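Putative archaeal ammonia monooxygenase subunit B (Candidatus Nitrosocaldus yellowstonii, PDB 4O65) is a copper-binding cupredoxin domain from the B subunit of a putative archaeal ammonia monooxygenase, an enzyme that probably oxidises ammonia. Local coordinates at residues 12-17 and 127-132; 64-69 and 109-114; 74-79 and 101-106. One frame throughout, in Å; residues are numbered along the deposited sequence.

Contact 1: 12-17 and 127-132; sequences VKIEDE and AHTQLN. With CU (copper (II) ion), chain B.
Glu17, just past the corner at Asp16, grips Thr129 twice with a single oxygen. The polar part of the contact rests on Glu17 OE1. It accepts the backbone N-H of Thr129, 2.8 Å from N, nearly head-on to its C-O bond, and also accepts a hydrogen bond from Thr129 OG1 at 2.7 Å, through its anti lone pair. The carboxylate gets there because the chain is stretched, with CG anti to the backbone N (chi1 -180°) and no bend at chi2. Thr129 OG1 has a further partner in the hydroxyl of Tyr113.

The apolar part lies farther along the strands. Ile14 CD1 slides in beside Leu131 CB at 3.9 Å, while its other branch, CG2, rests 4.0 Å from Thr129 CB. Beyond it the side chains of Val12 and Leu131 meet at about a right angle, with Val12 CG1 3.6 Å from Leu131 CD2. The strand axes stay 8.6 Å apart, the spacing of packed layers rather than of paired strands, and Leu66 of strand 59-68 also touches Val12 and Ile14.

The metal part belongs to His128. Its NE2 binds copper at 2.0 Å; His126 ND1 and a water are further ligands. The second ring nitrogen, ND1, is held by the carbonyl oxygen of Gly141, which should limit rotation of the imidazole.

The residue that follows a copper ligand is thus fixed at both peptide N and hydroxyl by a carboxylate of strand 12-19. Gly141 O is the second-shell atom at His128; any influence of Glu17 on the ligand is indirect and probably acts through the shared backbone.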
ATOM      1  N   VAL A  12      11.193 -16.659   1.545  1.00 17.71           N
ATOM      2  CA  VAL A  12      11.058 -15.570   2.567  1.00 18.05           C
ATOM      3  C   VAL A  12       9.597 -15.576   2.966  1.00 18.24           C
ATOM      4  O   VAL A  12       8.712 -15.461   2.091  1.00 18.57           O
ATOM      5  CB  VAL A  12      11.452 -14.155   2.015  1.00 18.25           C
ATOM      6  CG1 VAL A  12      11.222 -13.063   3.100  1.00 18.44           C
ATOM      7  CG2 VAL A  12      12.889 -14.096   1.458  1.00 18.33           C
ATOM      8  N   LYS A  13       9.316 -15.705   4.268  1.00 19.15           N
ATOM      9  CA  LYS A  13       7.918 -15.738   4.747  1.00 19.32           C
ATOM     10  C   LYS A  13       7.503 -14.357   5.176  1.00 18.15           C
ATOM     11  O   LYS A  13       8.311 -13.599   5.724  1.00 19.09           O
ATOM     12  CB  LYS A  13       7.807 -16.703   5.945  1.00 23.04           C
ATOM     13  CG  LYS A  13       6.368 -17.019   6.309  1.00 29.68           C
ATOM     14  CD  LYS A  13       6.212 -18.309   7.169  1.00 37.91           C
ATOM     15  CE  LYS A  13       4.709 -18.487   7.405  1.00 43.54           C
ATOM     16  NZ  LYS A  13       4.390 -19.367   8.557  1.00 46.71           N
ATOM     17  N   ILE A  14       6.241 -14.028   4.955  1.00 17.21           N
ATOM     18  CA  ILE A  14       5.665 -12.743   5.418  1.00 16.99           C
ATOM     19  C   ILE A  14       4.935 -13.112   6.729  1.00 18.14           C
ATOM     20  O   ILE A  14       3.951 -13.882   6.713  1.00 18.60           O
ATOM     21  CB  ILE A  14       4.646 -12.271   4.386  1.00 17.21           C
ATOM     22  CG1 ILE A  14       5.403 -11.917   3.081  1.00 16.40           C
ATOM     23  CG2 ILE A  14       3.802 -11.061   4.923  1.00 17.97           C
ATOM     24  CD1 ILE A  14       4.387 -11.724   1.908  1.00 16.54           C
ATOM     25  N   GLU A  15       5.472 -12.645   7.850  1.00 18.33           N
ATOM     26  CA  GLU A  15       4.948 -13.023   9.150  1.00 20.02           C
ATOM     27  C   GLU A  15       4.358 -11.821   9.929  1.00 19.65           C
ATOM     28  O   GLU A  15       4.704 -10.651   9.651  1.00 19.28           O
ATOM     29  CB  GLU A  15       6.071 -13.662   9.982  1.00 20.61           C
ATOM     30  CG  GLU A  15       6.678 -14.913   9.275  1.00 22.84           C
ATOM     31  CD  GLU A  15       7.675 -15.663  10.148  1.00 29.07           C
ATOM     32  OE1 GLU A  15       7.823 -15.340  11.365  1.00 28.68           O
ATOM     33  OE2 GLU A  15       8.343 -16.563   9.602  1.00 28.17           O
ATOM     34  N   ASP A  16       3.429 -12.136  10.844  1.00 20.00           N
ATOM     35  CA  ASP A  16       2.909 -11.105  11.788  1.00 22.78           C
ATOM     36  C   ASP A  16       2.264  -9.929  11.069  1.00 22.39           C
ATOM     37  O   ASP A  16       2.346  -8.779  11.513  1.00 21.90           O
ATOM     38  CB  ASP A  16       4.030 -10.675  12.691  1.00 23.63           C
ATOM     39  CG  ASP A  16       4.577 -11.884  13.497  1.00 27.34           C
ATOM     40  OD1 ASP A  16       3.781 -12.567  14.109  1.00 32.92           O
ATOM     41  OD2 ASP A  16       5.724 -12.203  13.359  1.00 30.73           O
ATOM     42  N   GLU A  17       1.619 -10.230   9.949  1.00 21.24           N
ATOM     43  CA  GLU A  17       0.988  -9.152   9.144  1.00 21.08           C
ATOM     44  C   GLU A  17      -0.168  -8.518   9.964  1.00 23.48           C
ATOM     45  O   GLU A  17      -0.978  -9.255  10.583  1.00 23.46           O
ATOM     46  CB  GLU A  17       0.496  -9.764   7.875  1.00 21.00           C
ATOM     47  CG  GLU A  17      -0.180  -8.766   6.937  1.00 21.71           C
ATOM     48  CD  GLU A  17      -0.829  -9.480   5.783  1.00 23.27           C
ATOM     49  OE1 GLU A  17      -0.502  -9.171   4.626  1.00 22.38           O
ATOM     50  OE2 GLU A  17      -1.694 -10.352   6.022  1.00 22.60           O
ATOM     51  N   ALA A 127      -7.237  -7.903   0.770  1.00 20.33           N
ATOM     52  CA  ALA A 127      -5.896  -7.358   0.565  1.00 18.68           C
ATOM     53  C   ALA A 127      -4.850  -8.220   1.245  1.00 18.10           C
ATOM     54  O   ALA A 127      -5.097  -8.724   2.363  1.00 20.61           O
ATOM     55  CB  ALA A 127      -5.841  -5.968   1.206  1.00 19.35           C
ATOM     56  N   HIS A 128      -3.673  -8.302   0.607  1.00 17.21           N
ATOM     57  CA  HIS A 128      -2.550  -9.109   1.110  1.00 17.74           C
ATOM     58  C   HIS A 128      -1.305  -8.334   0.918  1.00 17.09           C
ATOM     59  O   HIS A 128      -1.093  -7.680  -0.133  1.00 18.12           O
ATOM     60  CB  HIS A 128      -2.340 -10.361   0.254  1.00 17.38           C
ATOM     61  CG  HIS A 128      -3.526 -11.298   0.191  1.00 19.73           C
ATOM     62  ND1 HIS A 128      -3.496 -12.562   0.732  1.00 21.17           N
ATOM     63  CD2 HIS A 128      -4.765 -11.189  -0.501  1.00 21.58           C
ATOM     64  CE1 HIS A 128      -4.687 -13.196   0.463  1.00 22.36           C
ATOM     65  NE2 HIS A 128      -5.444 -12.361  -0.297  1.00 22.53           N
ATOM     66  N   THR A 129      -0.398  -8.466   1.871  1.00 16.96           N
ATOM     67  CA  THR A 129       0.987  -8.053   1.565  1.00 15.96           C
ATOM     68  C   THR A 129       1.511  -8.913   0.409  1.00 16.39           C
ATOM     69  O   THR A 129       1.390 -10.145   0.441  1.00 16.70           O
ATOM     70  CB  THR A 129       1.914  -8.292   2.777  1.00 17.52           C
ATOM     71  OG1 THR A 129       1.440  -7.496   3.871  1.00 16.63           O
ATOM     72  CG2 THR A 129       3.337  -7.847   2.437  1.00 17.40           C
ATOM     73  N   GLN A 130       2.131  -8.280  -0.590  1.00 15.65           N
ATOM     74  CA  GLN A 130       2.783  -9.057  -1.660  1.00 15.95           C
ATOM     75  C   GLN A 130       4.283  -8.810  -1.660  1.00 16.63           C
ATOM     76  O   GLN A 130       4.746  -7.659  -1.769  1.00 17.93           O
ATOM     77  CB  GLN A 130       2.192  -8.567  -3.020  1.00 17.62           C
ATOM     78  CG  GLN A 130       2.857  -9.302  -4.196  1.00 18.66           C
ATOM     79  CD  GLN A 130       2.273  -8.972  -5.541  1.00 22.42           C
ATOM     80  OE1 GLN A 130       3.012  -8.999  -6.610  1.00 24.96           O
ATOM     81  NE2 GLN A 130       1.000  -8.692  -5.566  1.00 20.17           N
ATOM     82  N   LEU A 131       5.076  -9.884  -1.507  1.00 16.13           N
ATOM     83  CA  LEU A 131       6.520  -9.727  -1.605  1.00 17.52           C
ATOM     84  C   LEU A 131       6.940 -10.213  -2.963  1.00 17.52           C
ATOM     85  O   LEU A 131       6.427 -11.252  -3.420  1.00 18.33           O
ATOM     86  CB  LEU A 131       7.175 -10.609  -0.507  1.00 19.24           C
ATOM     87  CG  LEU A 131       8.709 -10.514  -0.479  1.00 20.62           C
ATOM     88  CD1 LEU A 131       9.163  -9.108  -0.119  1.00 22.78           C
ATOM     89  CD2 LEU A 131       9.305 -11.606   0.462  1.00 22.06           C
ATOM     90  N   ASN A 132       7.845  -9.490  -3.651  1.00 18.70           N
ATOM     91  CA  ASN A 132       8.482 -10.028  -4.854  1.00 18.39           C
ATOM     92  C   ASN A 132       9.945 -10.195  -4.633  1.00 19.14           C
ATOM     93  O   ASN A 132      10.625  -9.235  -4.290  1.00 20.26           O
ATOM     94  CB  ASN A 132       8.241  -9.165  -6.071  1.00 21.44           C
ATOM     95  CG  ASN A 132       6.934  -9.561  -6.739  1.00 23.05           C
ATOM     96  OD1 ASN A 132       6.834 -10.607  -7.485  1.00 24.91           O
ATOM     97  ND2 ASN A 132       5.935  -8.873  -6.346  1.00 16.49           N
TER
HETATM   98 CU    CU B 201      -7.377 -12.543  -0.729  0.70 36.51          CU
HETATM   99  O   HOH W   1      -7.524 -13.017  -2.754  1.00 44.34           O

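Contact 2: 64-69 and 109-114; sequences GRLVSQ and GEVPYK
Strands 64-68 and 110-114 run antiparallel, Gly64 and Leu66 forming hydrogen-bonded pairs with Tyr113 and Val111, and the ladder is prolonged by Ser68 N donating to Gly109 O at 2.9 Å.

On the face of Leu66, Val111 and Tyr113, the phenol folds back over the neighbouring strand. Its CG stands between the backbone N and the carbonyl carbon (chi1 74°), which lays the ring across Gly64: the glycine N sits 3.5 Å above the ring plane, over its centre, and CA comes within 3.3 Å of Tyr113 CE2. The absence of a side chain on Gly64 makes this close cover possible. Leu66 crosses the ring roughly at right angles, its CD2 3.7 Å from Tyr113 CD2. The hydroxyl beyond is engaged by Thr129 of the opposite sheet.

Arg65 and Glu110 rise side by side from the other face. Glu110 OE2 lies 3.2 Å from Arg65 NH1, at the guanidinium edge and near its plane, in a salt bridge whose two flat groups are turned 63° apart. Val67 CG2 lies over one guanidinium face, offset toward the rim, and NH2 makes further salt bridges to Glu15 and Asp16.

One face is thus apolar and turned inward, while the other carries the Arg65-Glu110 pair beside Val67 and Pro112 and is turned outward: the two-faced character of a sheet in the beta sandwich of a cupredoxin.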
ATOM      1  N   GLY A  64       4.446  -5.830   9.237  1.00 18.37           N
ATOM      2  CA  GLY A  64       4.791  -7.268   9.420  1.00 18.57           C
ATOM      3  C   GLY A  64       6.290  -7.452   9.412  1.00 19.32           C
ATOM      4  O   GLY A  64       7.042  -6.476   9.588  1.00 19.34           O
ATOM      5  N   ARG A  65       6.745  -8.691   9.207  1.00 18.56           N
ATOM      6  CA  ARG A  65       8.167  -8.916   9.204  1.00 20.00           C
ATOM      7  C   ARG A  65       8.414  -9.898   8.065  1.00 20.12           C
ATOM      8  O   ARG A  65       7.589 -10.786   7.847  1.00 20.88           O
ATOM      9  CB  ARG A  65       8.629  -9.638  10.519  1.00 23.94           C
ATOM     10  CG  ARG A  65       8.427  -8.923  11.847  1.00 32.34           C
ATOM     11  CD  ARG A  65       9.061  -9.788  13.018  1.00 33.38           C
ATOM     12  NE  ARG A  65       8.403 -11.123  13.010  1.00 42.87           N
ATOM     13  CZ  ARG A  65       8.999 -12.319  13.162  1.00 45.50           C
ATOM     14  NH1 ARG A  65      10.313 -12.430  13.401  1.00 50.46           N
ATOM     15  NH2 ARG A  65       8.268 -13.429  13.120  1.00 42.15           N
ATOM     16  N   LEU A  66       9.496  -9.674   7.319  1.00 18.98           N
ATOM     17  CA  LEU A  66       9.908 -10.595   6.228  1.00 18.89           C
ATOM     18  C   LEU A  66      11.016 -11.444   6.814  1.00 20.10           C
ATOM     19  O   LEU A  66      11.995 -10.913   7.380  1.00 22.93           O
ATOM     20  CB  LEU A  66      10.441  -9.806   5.052  1.00 18.79           C
ATOM     21  CG  LEU A  66       9.477  -8.731   4.577  1.00 19.69           C
ATOM     22  CD1 LEU A  66      10.123  -7.881   3.463  1.00 21.80           C
ATOM     23  CD2 LEU A  66       8.170  -9.352   4.037  1.00 20.10           C
ATOM     24  N   VAL A  67      10.818 -12.754   6.758  1.00 19.05           N
ATOM     25  CA  VAL A  67      11.753 -13.664   7.441  1.00 20.06           C
ATOM     26  C   VAL A  67      12.379 -14.616   6.444  1.00 19.72           C
ATOM     27  O   VAL A  67      11.700 -15.466   5.811  1.00 18.98           O
ATOM     28  CB  VAL A  67      11.033 -14.430   8.560  1.00 21.62           C
ATOM     29  CG1 VAL A  67      12.028 -15.412   9.232  1.00 22.89           C
ATOM     30  CG2 VAL A  67      10.416 -13.449   9.543  1.00 23.08           C
ATOM     31  N   SER A  68      13.691 -14.487   6.269  1.00 20.47           N
ATOM     32  CA  SER A  68      14.402 -15.282   5.238  1.00 21.38           C
ATOM     33  C   SER A  68      14.693 -16.697   5.696  1.00 22.89           C
ATOM     34  O   SER A  68      15.123 -16.901   6.829  1.00 22.33           O
ATOM     35  CB  SER A  68      15.738 -14.594   4.880  1.00 22.15           C
ATOM     36  OG  SER A  68      16.581 -15.435   4.085  1.00 23.07           O
ATOM     37  N   GLN A  69      14.446 -17.668   4.810  1.00 21.49           N
ATOM     38  CA  GLN A  69      14.762 -19.067   5.033  1.00 24.41           C
ATOM     39  C   GLN A  69      15.872 -19.570   4.132  1.00 23.12           C
ATOM     40  O   GLN A  69      16.153 -20.785   4.080  1.00 25.04           O
ATOM     41  CB  GLN A  69      13.486 -19.888   4.865  1.00 28.25           C
ATOM     42  CG  GLN A  69      12.427 -19.349   5.847  1.00 37.82           C
ATOM     43  CD  GLN A  69      11.213 -20.229   5.996  1.00 48.10           C
ATOM     44  OE1 GLN A  69      10.452 -20.459   5.026  1.00 47.55           O
ATOM     45  NE2 GLN A  69      11.008 -20.729   7.220  1.00 48.36           N
ATOM     46  N   GLY A 109      17.916 -13.799   7.920  1.00 25.16           N
ATOM     47  CA  GLY A 109      17.620 -12.639   8.777  1.00 25.80           C
ATOM     48  C   GLY A 109      16.172 -12.192   8.600  1.00 25.78           C
ATOM     49  O   GLY A 109      15.335 -12.935   8.062  1.00 23.27           O
ATOM     50  N   GLU A 110      15.873 -11.012   9.140  1.00 26.92           N
ATOM     51  CA  GLU A 110      14.477 -10.544   9.320  1.00 28.44           C
ATOM     52  C   GLU A 110      14.488  -9.092   8.881  1.00 27.40           C
ATOM     53  O   GLU A 110      15.421  -8.346   9.245  1.00 26.26           O
ATOM     54  CB  GLU A 110      14.087 -10.568  10.826  1.00 36.94           C
ATOM     55  CG  GLU A 110      13.171 -11.682  11.386  1.00 47.48           C
ATOM     56  CD  GLU A 110      13.881 -12.796  12.183  1.00 53.45           C
ATOM     57  OE1 GLU A 110      14.945 -13.265  11.723  1.00 62.82           O
ATOM     58  OE2 GLU A 110      13.390 -13.248  13.264  1.00 58.92           O
ATOM     59  N   VAL A 111      13.429  -8.658   8.178  1.00 23.33           N
ATOM     60  CA  VAL A 111      13.304  -7.253   7.782  1.00 25.33           C
ATOM     61  C   VAL A 111      11.866  -6.840   8.222  1.00 24.11           C
ATOM     62  O   VAL A 111      10.874  -7.327   7.631  1.00 23.46           O
ATOM     63  CB  VAL A 111      13.497  -7.080   6.244  1.00 26.64           C
ATOM     64  CG1 VAL A 111      13.206  -5.639   5.802  1.00 28.88           C
ATOM     65  CG2 VAL A 111      14.956  -7.404   5.877  1.00 27.10           C
ATOM     66  N   PRO A 112      11.746  -5.935   9.225  1.00 23.10           N
ATOM     67  CA  PRO A 112      10.389  -5.400   9.507  1.00 22.85           C
ATOM     68  C   PRO A 112       9.950  -4.535   8.362  1.00 21.20           C
ATOM     69  O   PRO A 112      10.800  -3.874   7.702  1.00 22.05           O
ATOM     70  CB  PRO A 112      10.563  -4.543  10.804  1.00 24.94           C
ATOM     71  CG  PRO A 112      12.039  -4.421  10.998  1.00 29.37           C
ATOM     72  CD  PRO A 112      12.758  -5.516  10.225  1.00 26.46           C
ATOM     73  N   TYR A 113       8.646  -4.545   8.058  1.00 18.82           N
ATOM     74  CA  TYR A 113       8.160  -3.665   6.957  1.00 18.38           C
ATOM     75  C   TYR A 113       6.933  -2.889   7.407  1.00 18.13           C
ATOM     76  O   TYR A 113       6.201  -3.319   8.331  1.00 18.43           O
ATOM     77  CB  TYR A 113       7.858  -4.504   5.676  1.00 17.63           C
ATOM     78  CG  TYR A 113       6.597  -5.340   5.760  1.00 18.03           C
ATOM     79  CD1 TYR A 113       5.363  -4.824   5.339  1.00 17.80           C
ATOM     80  CD2 TYR A 113       6.665  -6.700   6.140  1.00 17.29           C
ATOM     81  CE1 TYR A 113       4.182  -5.602   5.440  1.00 18.60           C
ATOM     82  CE2 TYR A 113       5.531  -7.481   6.199  1.00 18.45           C
ATOM     83  CZ  TYR A 113       4.306  -6.944   5.822  1.00 17.40           C
ATOM     84  OH  TYR A 113       3.213  -7.747   5.902  1.00 17.73           O
ATOM     85  N   LYS A 114       6.686  -1.785   6.708  1.00 18.51           N
ATOM     86  CA  LYS A 114       5.495  -0.972   6.938  1.00 19.68           C
ATOM     87  C   LYS A 114       5.098  -0.369   5.590  1.00 20.49           C
ATOM     88  O   LYS A 114       5.920   0.284   4.890  1.00 22.08           O
ATOM     89  CB  LYS A 114       5.734   0.115   7.978  1.00 20.62           C
ATOM     90  CG  LYS A 114       4.556   1.139   8.038  1.00 22.45           C
ATOM     91  CD  LYS A 114       4.691   1.921   9.345  1.00 24.45           C
ATOM     92  CE  LYS A 114       3.734   3.123   9.431  1.00 25.83           C
ATOM     93  NZ  LYS A 114       3.742   3.817  10.788  1.00 28.63           N
TER

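Contact 3: 74-79 and 101-106; sequences LNAWIS and NVFTIP
Ala76 and Phe103 lie at the apolar centre, where Ala76 CB meets Ile105 CD1 at 3.7 Å and the phenyl ring covers the alanine's backbone. With chi1 at 55°, Phe103 tucks its ring back over the adjacent strand. There the carbonyl oxygen of Ala76 stands 3.4 Å above the ring plane, offset toward the rim. Ile78 CG2 comes to the ring's edge, 4.0 Å from Phe103 CE2. Other strands enclose this face: Ala76 also touches Leu131, Ile105 touches Val12 and Val111, and Ile78 reaches Tyr113.

The backbones that carry these side chains form an antiparallel ladder of four hydrogen bonds, two between Leu74 and Ile105 and two between Ala76 and Phe103. Ala76 O serves twice, as acceptor for Phe103 N at 2.8 Å and as the atom against the face of the phenyl ring. The CA of Val102 adds a weaker CH...O contact to the same oxygen.

Toward the outer face, Asn75 CB packs against Val102 CG1 at 3.7 Å. The other branch of Val102, CG2, runs alongside the Trp77 indole, pointing the same way, and approaches CE3 obliquely at 4.2 Å. Trp77 CB lies near Asn101 O.

At the polar margin Asn75 and Thr104 do not bond directly, for Asn75 OD1 and Thr104 OG1 are 3.7 Å apart. A water joins them instead, donating to Asn75 OD1 and hydrogen-bonded to Thr104 OG1, each at 3.2 Å.

The chemistry divides the edge by depth: main-chain bonds set the register of the short outer strand 103-105, an inward-facing phenyl and aliphatic cluster holds it against the sandwich interior, and on the outward side an amide and a hydroxyl are coupled through water.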
ATOM      1  N   LEU A  74      18.997 -11.783  -0.391  1.00 22.67           N
ATOM      2  CA  LEU A  74      18.078 -11.626  -1.530  1.00 21.94           C
ATOM      3  C   LEU A  74      17.685 -10.200  -1.712  1.00 22.02           C
ATOM      4  O   LEU A  74      17.620  -9.427  -0.726  1.00 24.27           O
ATOM      5  CB  LEU A  74      16.772 -12.416  -1.266  1.00 20.09           C
ATOM      6  CG  LEU A  74      16.943 -13.932  -1.174  1.00 19.95           C
ATOM      7  CD1 LEU A  74      15.647 -14.593  -0.728  1.00 20.13           C
ATOM      8  CD2 LEU A  74      17.336 -14.518  -2.538  1.00 21.78           C
ATOM      9  N   ASN A  75      17.341  -9.857  -2.952  1.00 20.48           N
ATOM     10  CA  ASN A  75      16.766  -8.538  -3.272  1.00 21.68           C
ATOM     11  C   ASN A  75      15.259  -8.687  -3.468  1.00 21.85           C
ATOM     12  O   ASN A  75      14.824  -9.682  -4.027  1.00 21.18           O
ATOM     13  CB  ASN A  75      17.344  -7.960  -4.565  1.00 24.74           C
ATOM     14  CG  ASN A  75      18.782  -7.601  -4.385  1.00 28.46           C
ATOM     15  OD1 ASN A  75      19.169  -7.265  -3.284  1.00 29.91           O
ATOM     16  ND2 ASN A  75      19.592  -7.770  -5.425  1.00 30.61           N
ATOM     17  N   ALA A  76      14.518  -7.713  -2.967  1.00 21.50           N
ATOM     18  CA  ALA A  76      13.056  -7.789  -2.983  1.00 21.27           C
ATOM     19  C   ALA A  76      12.385  -6.426  -3.041  1.00 22.53           C
ATOM     20  O   ALA A  76      12.988  -5.388  -2.725  1.00 23.38           O
ATOM     21  CB  ALA A  76      12.593  -8.563  -1.750  1.00 19.56           C
ATOM     22  N   TRP A  77      11.102  -6.432  -3.443  1.00 22.08           N
ATOM     23  CA  TRP A  77      10.245  -5.255  -3.292  1.00 22.90           C
ATOM     24  C   TRP A  77       8.869  -5.706  -2.810  1.00 22.55           C
ATOM     25  O   TRP A  77       8.512  -6.902  -2.902  1.00 21.76           O
ATOM     26  CB  TRP A  77      10.143  -4.478  -4.598  1.00 24.65           C
ATOM     27  CG  TRP A  77       9.620  -5.249  -5.788  1.00 27.41           C
ATOM     28  CD1 TRP A  77       8.326  -5.232  -6.323  1.00 27.36           C
ATOM     29  CD2 TRP A  77      10.400  -6.104  -6.673  1.00 29.31           C
ATOM     30  NE1 TRP A  77       8.258  -6.058  -7.428  1.00 29.40           N
ATOM     31  CE2 TRP A  77       9.482  -6.596  -7.689  1.00 29.72           C
ATOM     32  CE3 TRP A  77      11.729  -6.544  -6.686  1.00 32.40           C
ATOM     33  CZ2 TRP A  77       9.899  -7.484  -8.689  1.00 32.79           C
ATOM     34  CZ3 TRP A  77      12.132  -7.437  -7.701  1.00 36.53           C
ATOM     35  CH2 TRP A  77      11.229  -7.880  -8.674  1.00 34.99           C
ATOM     36  N   ILE A  78       8.137  -4.758  -2.217  1.00 22.19           N
ATOM     37  CA  ILE A  78       6.920  -5.076  -1.551  1.00 21.67           C
ATOM     38  C   ILE A  78       5.766  -4.235  -2.087  1.00 20.46           C
ATOM     39  O   ILE A  78       5.970  -3.099  -2.502  1.00 21.75           O
ATOM     40  CB  ILE A  78       7.147  -4.859  -0.046  1.00 24.61           C
ATOM     41  CG1 ILE A  78       5.994  -5.375   0.776  1.00 26.19           C
ATOM     42  CG2 ILE A  78       7.507  -3.391   0.315  1.00 25.24           C
ATOM     43  CD1 ILE A  78       6.592  -5.756   2.137  1.00 28.64           C
ATOM     44  N   SER A  79       4.568  -4.808  -2.129  1.00 19.88           N
ATOM     45  CA  SER A  79       3.436  -4.077  -2.622  1.00 19.81           C
ATOM     46  C   SER A  79       2.202  -4.628  -1.934  1.00 19.71           C
ATOM     47  O   SER A  79       2.332  -5.503  -1.085  1.00 19.49           O
ATOM     48  CB  SER A  79       3.333  -4.178  -4.137  1.00 22.77           C
ATOM     49  OG  SER A  79       3.241  -5.528  -4.571  1.00 24.84           O
ATOM     50  N   ASN A 101      13.248   1.269  -3.826  1.00 40.94           N
ATOM     51  CA  ASN A 101      12.464   0.509  -4.821  1.00 42.10           C
ATOM     52  C   ASN A 101      12.714  -1.003  -4.702  1.00 37.93           C
ATOM     53  O   ASN A 101      11.807  -1.810  -4.908  1.00 35.96           O
ATOM     54  CB  ASN A 101      12.840   0.924  -6.249  1.00 49.93           C
ATOM     55  CG  ASN A 101      12.479   2.367  -6.565  1.00 54.29           C
ATOM     56  OD1 ASN A 101      13.341   3.250  -6.550  1.00 64.23           O
ATOM     57  ND2 ASN A 101      11.208   2.611  -6.864  1.00 57.94           N
ATOM     58  N   VAL A 102      13.963  -1.355  -4.429  1.00 33.70           N
ATOM     59  CA  VAL A 102      14.370  -2.735  -4.097  1.00 29.96           C
ATOM     60  C   VAL A 102      15.191  -2.655  -2.802  1.00 30.05           C
ATOM     61  O   VAL A 102      15.948  -1.677  -2.575  1.00 29.37           O
ATOM     62  CB  VAL A 102      15.200  -3.298  -5.258  1.00 33.26           C
ATOM     63  CG1 VAL A 102      15.754  -4.650  -4.952  1.00 33.53           C
ATOM     64  CG2 VAL A 102      14.378  -3.331  -6.548  1.00 34.25           C
ATOM     65  N   PHE A 103      15.058  -3.644  -1.926  1.00 25.56           N
ATOM     66  CA  PHE A 103      15.893  -3.676  -0.717  1.00 24.84           C
ATOM     67  C   PHE A 103      16.479  -5.058  -0.494  1.00 25.51           C
ATOM     68  O   PHE A 103      16.059  -6.043  -1.154  1.00 24.27           O
ATOM     69  CB  PHE A 103      15.102  -3.213   0.499  1.00 24.84           C
ATOM     70  CG  PHE A 103      13.830  -3.995   0.705  1.00 24.12           C
ATOM     71  CD1 PHE A 103      13.859  -5.193   1.442  1.00 24.87           C
ATOM     72  CD2 PHE A 103      12.626  -3.555   0.158  1.00 23.51           C
ATOM     73  CE1 PHE A 103      12.699  -5.948   1.608  1.00 25.11           C
ATOM     74  CE2 PHE A 103      11.443  -4.324   0.329  1.00 25.14           C
ATOM     75  CZ  PHE A 103      11.503  -5.505   1.089  1.00 24.98           C
ATOM     76  N   THR A 104      17.421  -5.171   0.451  1.00 25.46           N
ATOM     77  CA  THR A 104      18.047  -6.457   0.723  1.00 25.88           C
ATOM     78  C   THR A 104      17.402  -7.165   1.894  1.00 26.60           C
ATOM     79  O   THR A 104      17.147  -6.548   2.947  1.00 26.54           O
ATOM     80  CB  THR A 104      19.550  -6.289   1.056  1.00 29.55           C
ATOM     81  OG1 THR A 104      20.169  -5.691  -0.081  1.00 34.47           O
ATOM     82  CG2 THR A 104      20.221  -7.643   1.341  1.00 29.41           C
ATOM     83  N   ILE A 105      17.201  -8.470   1.728  1.00 23.02           N
ATOM     84  CA  ILE A 105      16.794  -9.283   2.841  1.00 23.11           C
ATOM     85  C   ILE A 105      17.961 -10.179   3.212  1.00 23.59           C
ATOM     86  O   ILE A 105      18.371 -11.022   2.416  1.00 23.09           O
ATOM     87  CB  ILE A 105      15.555 -10.152   2.511  1.00 22.24           C
ATOM     88  CG1 ILE A 105      14.406  -9.234   2.097  1.00 22.22           C
ATOM     89  CG2 ILE A 105      15.163 -10.959   3.757  1.00 22.02           C
ATOM     90  CD1 ILE A 105      13.186  -9.985   1.610  1.00 22.09           C
ATOM     91  N   PRO A 106      18.554  -9.952   4.399  1.00 26.16           N
ATOM     92  CA  PRO A 106      19.777 -10.707   4.681  1.00 25.95           C
ATOM     93  C   PRO A 106      19.480 -12.181   4.812  1.00 25.16           C
ATOM     94  O   PRO A 106      18.450 -12.567   5.339  1.00 24.68           O
ATOM     95  CB  PRO A 106      20.258 -10.179   6.058  1.00 28.59           C
ATOM     96  CG  PRO A 106      19.378  -9.027   6.395  1.00 27.79           C
ATOM     97  CD  PRO A 106      18.214  -8.962   5.444  1.00 25.68           C
TER
HETATM   98  O   HOH W   2      18.799  -4.158  -2.597  1.00 52.92           O

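Overall arrangement
The three contacts belong to one cupredoxin beta sandwich. Contact 2 pairs strands 59-68 and 110-119 within the four-stranded antiparallel sheet, contact 3 pairs 74-81 with the edge strand 103-105 in the five-stranded mixed sheet, and contact 1 joins the sheets face to face. Along the chain they are nested, 3 inside 2 and 2 inside 1. Their centres lie about 9 Å (1 and 2), 10 Å (2 and 3) and 12 Å (1 and 3) apart, and side chains of all three meet in one interior: Leu66 touches Phe103, Tyr113 touches Ile78, and Val12 touches Leu74. The copper histidines lie on strand 123-133, which contact 1 ties to the opposite sheet.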